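Local coordinates for alanine racemase (Enterococcus faecalis, PDB 3E5P), which belongs to the alanine racemase family, pairing an N-terminal TIM-barrel domain with a mainly beta C-terminal domain, and carries bound pyridoxal-5'-phosphate, at residues I279-I284 with Q316-L321; S251-V256 with V327-T332. The protein carries 1 engineered substitution. One frame throughout, in Å; residues are numbered along the deposited sequence.

Overall arrangement
From the N terminus the chain first lays down strand 10-13 of the six-stranded mixed sheet, then builds the eight-stranded parallel barrel and enters the beta-rich C-terminal domain, where both contacts lie. Segment 251-256 leaves strand 247-252 and leads into strand 256-259; segment 279-284 then meets 316-321 in interaction 1, and only afterwards does 327-332 return to 251-256 and close interaction 2. Interaction 1 is thus nested inside the loop closed by interaction 2. Their centres are about 8 Å apart, and Thr-281 probably hydrogen-bonds through its backbone to Ile-254 and His-255. Interaction 1 pairs two strands of the three-stranded antiparallel sheet, whereas interaction 2 belongs to the mixed sheet; both reach the second subunit.

Interaction 1. Residues I279-I284 with Q316-L321; sequences IGTVPI and QCMIRL
Ile-279 begins the pairing by straddling two residues of the opposite strand: its CG2 packs against CB of Met-318 at 3.8 Å, while CD1 reaches back over the backbone of Arg-320. With CG1 anti to the carbonyl carbon (chi1 -47°) and CG2 anti to the backbone N, the two branches divide this work. Gly-280 follows in a hydrogen-bonded antiparallel pair with Ile-319; its N donates to Ile-319 O at 2.9 Å, nearly straight at 174°, and its O receives Ile-319 N at 3.0 Å. Beside this glycine, Leu-321 brings CD1 to 4.1 Å from Gly-280 CA. Thr-281 faces Met-318 as a non-hydrogen-bonded pair, on the same face as Ile-279; Arg-139 of the second subunit packs on Thr-281 and Met-318, and on Gln-316. Val-282 turns to the other face. There its CG2 meets CD1 of Ile-319 at 3.8 Å, the two side chains crossing at about a right angle, and two backbone bonds with Cys-317 complete the ladder: Val-282 N gives to Cys-317 O, and Val-282 O accepts from Cys-317 N at 3.1 Å. Pro-283 then ends the regular strand as the centre of an inverse gamma turn, with a weak bond from Ile-284 N back to Val-282 O. Cys-317 is on the Val-282 face, and its SG, between the backbone N and carbonyl carbon (chi1 44°), lies 4.0 Å from Ile-284 CG2, beyond the turn. The Gln-316 side chain lies about 6 Å from the bound pyridoxal-5'-phosphate, at the turn end of the strand pair. The chemistry therefore divides in two: four backbone hydrogen bonds fix the register, while Val-282, Cys-317 and Ile-319 make an apolar face buried from solvent.

Interaction 2. Residues S251-V256 with V327-T332; sequences SELIHV and VGPVVT. Engineered in segment 327-332: Pro-329 (natural residue Ser).
Leu-253 and Val-331 form the close-packed heart of this contact. Leu-253 directs CD2 to CG2 of Val-331 at 3.9 Å, the side chains crossing at about a right angle, and its other methyl, CD1, rests 3.8 Å from CG of Pro-329, an engineered residue in place of serine. Val-331 has CG1 anti to its backbone N (chi1 -173°), which leaves CG2 over the opposing backbone, 3.5 Å from Leu-253 N. Next to this apolar cluster, Ser-251 and Val-331 form a hydrogen-bonded antiparallel pair: Ser-251 N donates to Val-331 O, and Val-331 N returns a bond to Ser-251 O at 2.7 Å, reaching it from above the carbonyl plane rather than within it. Beyond Glu-252 the regular pairing gives out. Leu-253 N makes a weak bond to Pro-329 O at 3.4 Å, and Gly-328 N donates to Leu-253 O at 3.0 Å, tilted 30° from the carbonyl plane. The solvent side is looser. Here the Glu-252 chain, extended beyond CG, runs alongside Gly-328 and brings OE1 within 3.6 Å of Gly-328 CA, a van der Waals contact at an exposed turn. Val-327, also exposed, nevertheless grips the far end of the contact: its CG1 lies 3.5 Å from CG2 of Val-256, the two side chains lying alongside and running opposite ways. Strand 330-332 is flanked by strand 298-301 on its other edge, where Val-331 touches Val-299. Leu-253 continues the apolar layer onto Val-282, Ile-319 and Leu-321, so the contact sits where the six-stranded mixed sheet abuts strands 277-282 and 317-321 of the three-stranded sheet.

Interaction 1. Residues I279-I284 with Q316-L321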
loop_
_atom_site.group_PDB
_atom_site.type_symbol
_atom_site.label_atom_id
_atom_site.label_comp_id
_atom_site.label_asym_id
_atom_site.label_seq_id
_atom_site.Cartn_x
_atom_site.Cartn_y
_atom_site.Cartn_z
ATOM N N ILE C 279 -19.248 16.035 -13.692
ATOM C CA ILE C 279 -18.199 15.144 -13.230
ATOM C C ILE C 279 -16.969 15.864 -12.684
ATOM O O ILE C 279 -16.364 16.698 -13.368
ATOM C CB ILE C 279 -17.787 14.201 -14.356
ATOM C CG1 ILE C 279 -19.044 13.625 -15.018
ATOM C CG2 ILE C 279 -16.924 13.091 -13.818
ATOM C CD1 ILE C 279 -20.014 12.955 -14.066
ATOM N N GLY C 280 -16.610 15.526 -11.444
ATOM C CA GLY C 280 -15.454 16.126 -10.802
ATOM C C GLY C 280 -14.293 15.159 -10.672
ATOM O O GLY C 280 -14.491 13.976 -10.399
ATOM N N THR C 281 -13.076 15.658 -10.863
ATOM C CA THR C 281 -11.880 14.826 -10.777
ATOM C C THR C 281 -11.184 14.979 -9.432
ATOM O O THR C 281 -10.867 16.087 -9.000
ATOM C CB THR C 281 -10.886 15.179 -11.887
ATOM O OG1 THR C 281 -11.448 14.808 -13.150
ATOM C CG2 THR C 281 -9.568 14.445 -11.685
ATOM N N VAL C 282 -10.935 13.852 -8.779
ATOM C CA VAL C 282 -10.293 13.845 -7.481
ATOM C C VAL C 282 -8.907 13.234 -7.607
ATOM O O VAL C 282 -8.761 12.149 -8.161
ATOM C CB VAL C 282 -11.114 13.029 -6.504
ATOM C CG1 VAL C 282 -10.516 13.143 -5.111
ATOM C CG2 VAL C 282 -12.560 13.503 -6.536
ATOM N N PRO C 283 -7.873 13.921 -7.079
ATOM C CA PRO C 283 -6.473 13.475 -7.125
ATOM C C PRO C 283 -6.021 12.402 -6.114
ATOM O O PRO C 283 -5.109 12.631 -5.318
ATOM C CB PRO C 283 -5.700 14.781 -6.966
ATOM C CG PRO C 283 -6.558 15.524 -5.972
ATOM C CD PRO C 283 -7.981 15.250 -6.442
ATOM N N ILE C 284 -6.675 11.243 -6.151
ATOM C CA ILE C 284 -6.327 10.098 -5.304
ATOM C C ILE C 284 -6.716 8.870 -6.120
ATOM O O ILE C 284 -7.803 8.834 -6.714
ATOM C CB ILE C 284 -7.106 10.073 -3.972
ATOM C CG1 ILE C 284 -6.590 8.923 -3.100
ATOM C CG2 ILE C 284 -8.594 9.870 -4.237
ATOM C CD1 ILE C 284 -7.058 8.978 -1.654
ATOM N N GLN C 316 -6.117 8.919 -9.604
ATOM C CA GLN C 316 -7.334 9.717 -9.474
ATOM C C GLN C 316 -8.612 8.962 -9.825
ATOM O O GLN C 316 -8.563 7.898 -10.436
ATOM C CB GLN C 316 -7.227 10.966 -10.347
ATOM C CG GLN C 316 -6.951 10.672 -11.790
ATOM C CD GLN C 316 -5.991 11.665 -12.411
ATOM O OE1 GLN C 316 -5.651 11.556 -13.592
ATOM N NE2 GLN C 316 -5.544 12.640 -11.623
ATOM N N CYS C 317 -9.752 9.513 -9.415
ATOM C CA CYS C 317 -11.053 8.911 -9.705
ATOM C C CYS C 317 -12.071 10.006 -9.989
ATOM O O CYS C 317 -11.828 11.174 -9.697
ATOM C CB CYS C 317 -11.531 8.022 -8.545
ATOM S SG CYS C 317 -11.330 8.695 -6.881
ATOM N N MET C 318 -13.204 9.628 -10.567
ATOM C CA MET C 318 -14.240 10.594 -10.911
ATOM C C MET C 318 -15.496 10.433 -10.064
ATOM O O MET C 318 -15.951 9.321 -9.829
ATOM C CB MET C 318 -14.630 10.453 -12.389
ATOM C CG MET C 318 -13.656 11.037 -13.389
ATOM S SD MET C 318 -12.065 10.196 -13.433
ATOM C CE MET C 318 -12.363 8.891 -14.675
ATOM N N ILE C 319 -16.051 11.549 -9.607
ATOM C CA ILE C 319 -17.274 11.520 -8.827
ATOM C C ILE C 319 -18.321 12.369 -9.528
ATOM O O ILE C 319 -18.009 13.438 -10.053
ATOM C CB ILE C 319 -17.089 12.083 -7.402
ATOM C CG1 ILE C 319 -16.425 13.455 -7.451
ATOM C CG2 ILE C 319 -16.276 11.133 -6.573
ATOM C CD1 ILE C 319 -16.310 14.098 -6.087
ATOM N N ARG C 320 -19.555 11.872 -9.554
ATOM C CA ARG C 320 -20.656 12.589 -10.168
ATOM C C ARG C 320 -21.124 13.571 -9.117
ATOM O O ARG C 320 -21.606 13.174 -8.059
ATOM C CB ARG C 320 -21.799 11.639 -10.513
ATOM C CG ARG C 320 -23.107 12.349 -10.866
ATOM C CD ARG C 320 -24.311 11.544 -10.387
ATOM N NE ARG C 320 -24.301 10.177 -10.908
ATOM C CZ ARG C 320 -24.465 9.090 -10.159
ATOM N NH1 ARG C 320 -24.652 9.206 -8.852
ATOM N NH2 ARG C 320 -24.426 7.887 -10.715
ATOM N N LEU C 321 -20.968 14.856 -9.403
ATOM C CA LEU C 321 -21.372 15.882 -8.467
ATOM C C LEU C 321 -22.878 16.070 -8.545
ATOM O O LEU C 321 -23.502 15.737 -9.550
ATOM C CB LEU C 321 -20.649 17.181 -8.789
ATOM C CG LEU C 321 -19.125 17.064 -8.819
ATOM C CD1 LEU C 321 -18.536 18.353 -9.378
ATOM C CD2 LEU C 321 -18.599 16.767 -7.431
#

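Interaction 2. Residues S251-V256 with V327-T332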
loop_
_atom_site.group_PDB
_atom_site.type_symbol
_atom_site.label_atom_id
_atom_site.label_comp_id
_atom_site.label_asym_id
_atom_site.label_seq_id
_atom_site.Cartn_x
_atom_site.Cartn_y
_atom_site.Cartn_z
ATOM N N SER C 251 -9.233 15.314 0.372
ATOM C CA SER C 251 -8.720 15.628 -0.962
ATOM C C SER C 251 -9.505 16.814 -1.503
ATOM O O SER C 251 -10.160 17.517 -0.733
ATOM C CB SER C 251 -8.845 14.440 -1.916
ATOM O OG SER C 251 -8.043 14.647 -3.069
ATOM N N GLU C 252 -9.457 17.041 -2.810
ATOM C CA GLU C 252 -10.165 18.175 -3.375
ATOM C C GLU C 252 -10.414 18.043 -4.871
ATOM O O GLU C 252 -9.623 17.436 -5.587
ATOM C CB GLU C 252 -9.380 19.463 -3.077
ATOM C CG GLU C 252 -9.017 20.312 -4.297
ATOM C CD GLU C 252 -8.323 21.636 -3.937
ATOM O OE1 GLU C 252 -8.079 22.445 -4.863
ATOM O OE2 GLU C 252 -8.020 21.868 -2.738
ATOM N N LEU C 253 -11.528 18.604 -5.336
ATOM C CA LEU C 253 -11.861 18.569 -6.756
ATOM C C LEU C 253 -10.817 19.418 -7.460
ATOM O O LEU C 253 -10.554 20.543 -7.042
ATOM C CB LEU C 253 -13.249 19.172 -7.008
ATOM C CG LEU C 253 -14.491 18.499 -6.406
ATOM C CD1 LEU C 253 -15.733 19.291 -6.798
ATOM C CD2 LEU C 253 -14.606 17.046 -6.888
ATOM N N ILE C 254 -10.202 18.894 -8.510
ATOM C CA ILE C 254 -9.208 19.681 -9.220
ATOM C C ILE C 254 -9.635 19.887 -10.660
ATOM O O ILE C 254 -8.867 20.370 -11.486
ATOM C CB ILE C 254 -7.833 19.006 -9.205
ATOM C CG1 ILE C 254 -7.939 17.603 -9.806
ATOM C CG2 ILE C 254 -7.292 18.974 -7.788
ATOM C CD1 ILE C 254 -6.598 16.972 -10.074
ATOM N N HIS C 255 -10.873 19.518 -10.950
ATOM C CA HIS C 255 -11.415 19.660 -12.284
ATOM C C HIS C 255 -12.881 19.289 -12.224
ATOM O O HIS C 255 -13.242 18.267 -11.650
ATOM C CB HIS C 255 -10.667 18.749 -13.263
ATOM C CG HIS C 255 -11.047 18.957 -14.697
ATOM N ND1 HIS C 255 -11.793 18.044 -15.412
ATOM C CD2 HIS C 255 -10.778 19.972 -15.553
ATOM C CE1 HIS C 255 -11.968 18.486 -16.646
ATOM N NE2 HIS C 255 -11.361 19.653 -16.758
ATOM N N VAL C 256 -13.721 20.142 -12.798
ATOM C CA VAL C 256 -15.157 19.909 -12.829
ATOM C C VAL C 256 -15.634 20.198 -14.231
ATOM O O VAL C 256 -15.321 21.244 -14.793
ATOM C CB VAL C 256 -15.911 20.836 -11.866
ATOM C CG1 VAL C 256 -17.381 20.473 -11.847
ATOM C CG2 VAL C 256 -15.326 20.726 -10.471
ATOM N N VAL C 327 -14.030 24.112 -8.888
ATOM C CA VAL C 327 -13.004 23.183 -8.443
ATOM C C VAL C 327 -12.501 23.829 -7.169
ATOM O O VAL C 327 -12.611 25.041 -7.020
ATOM C CB VAL C 327 -11.838 23.080 -9.448
ATOM C CG1 VAL C 327 -12.350 22.613 -10.789
ATOM C CG2 VAL C 327 -11.146 24.426 -9.587
ATOM N N GLY C 328 -11.981 23.035 -6.239
ATOM C CA GLY C 328 -11.463 23.612 -5.011
ATOM C C GLY C 328 -12.146 23.160 -3.738
ATOM O O GLY C 328 -11.492 23.044 -2.696
ATOM N N PRO C 329 -13.467 22.931 -3.770
ATOM C CA PRO C 329 -14.098 22.491 -2.527
ATOM C C PRO C 329 -13.481 21.171 -2.063
ATOM O O PRO C 329 -13.189 20.288 -2.876
ATOM C CB PRO C 329 -15.578 22.380 -2.911
ATOM C CG PRO C 329 -15.557 22.189 -4.392
ATOM C CD PRO C 329 -14.466 23.120 -4.833
ATOM N N VAL C 330 -13.268 21.054 -0.755
ATOM C CA VAL C 330 -12.672 19.858 -0.166
ATOM C C VAL C 330 -13.543 18.610 -0.267
ATOM O O VAL C 330 -14.753 18.645 -0.013
ATOM C CB VAL C 330 -12.304 20.096 1.317
ATOM C CG1 VAL C 330 -13.405 20.848 2.007
ATOM C CG2 VAL C 330 -12.075 18.761 2.024
ATOM N N VAL C 331 -12.907 17.503 -0.639
ATOM C CA VAL C 331 -13.589 16.229 -0.776
ATOM C C VAL C 331 -13.223 15.339 0.401
ATOM O O VAL C 331 -12.056 15.001 0.582
ATOM C CB VAL C 331 -13.177 15.516 -2.080
ATOM C CG1 VAL C 331 -14.037 14.275 -2.284
ATOM C CG2 VAL C 331 -13.304 16.479 -3.271
ATOM N N THR C 332 -14.219 14.963 1.201
ATOM C CA THR C 332 -13.974 14.106 2.358
ATOM C C THR C 332 -14.159 12.639 2.004
ATOM O O THR C 332 -15.283 12.166 1.820
ATOM C CB THR C 332 -14.921 14.446 3.543
ATOM O OG1 THR C 332 -14.639 15.765 4.012
ATOM C CG2 THR C 332 -14.727 13.469 4.701
#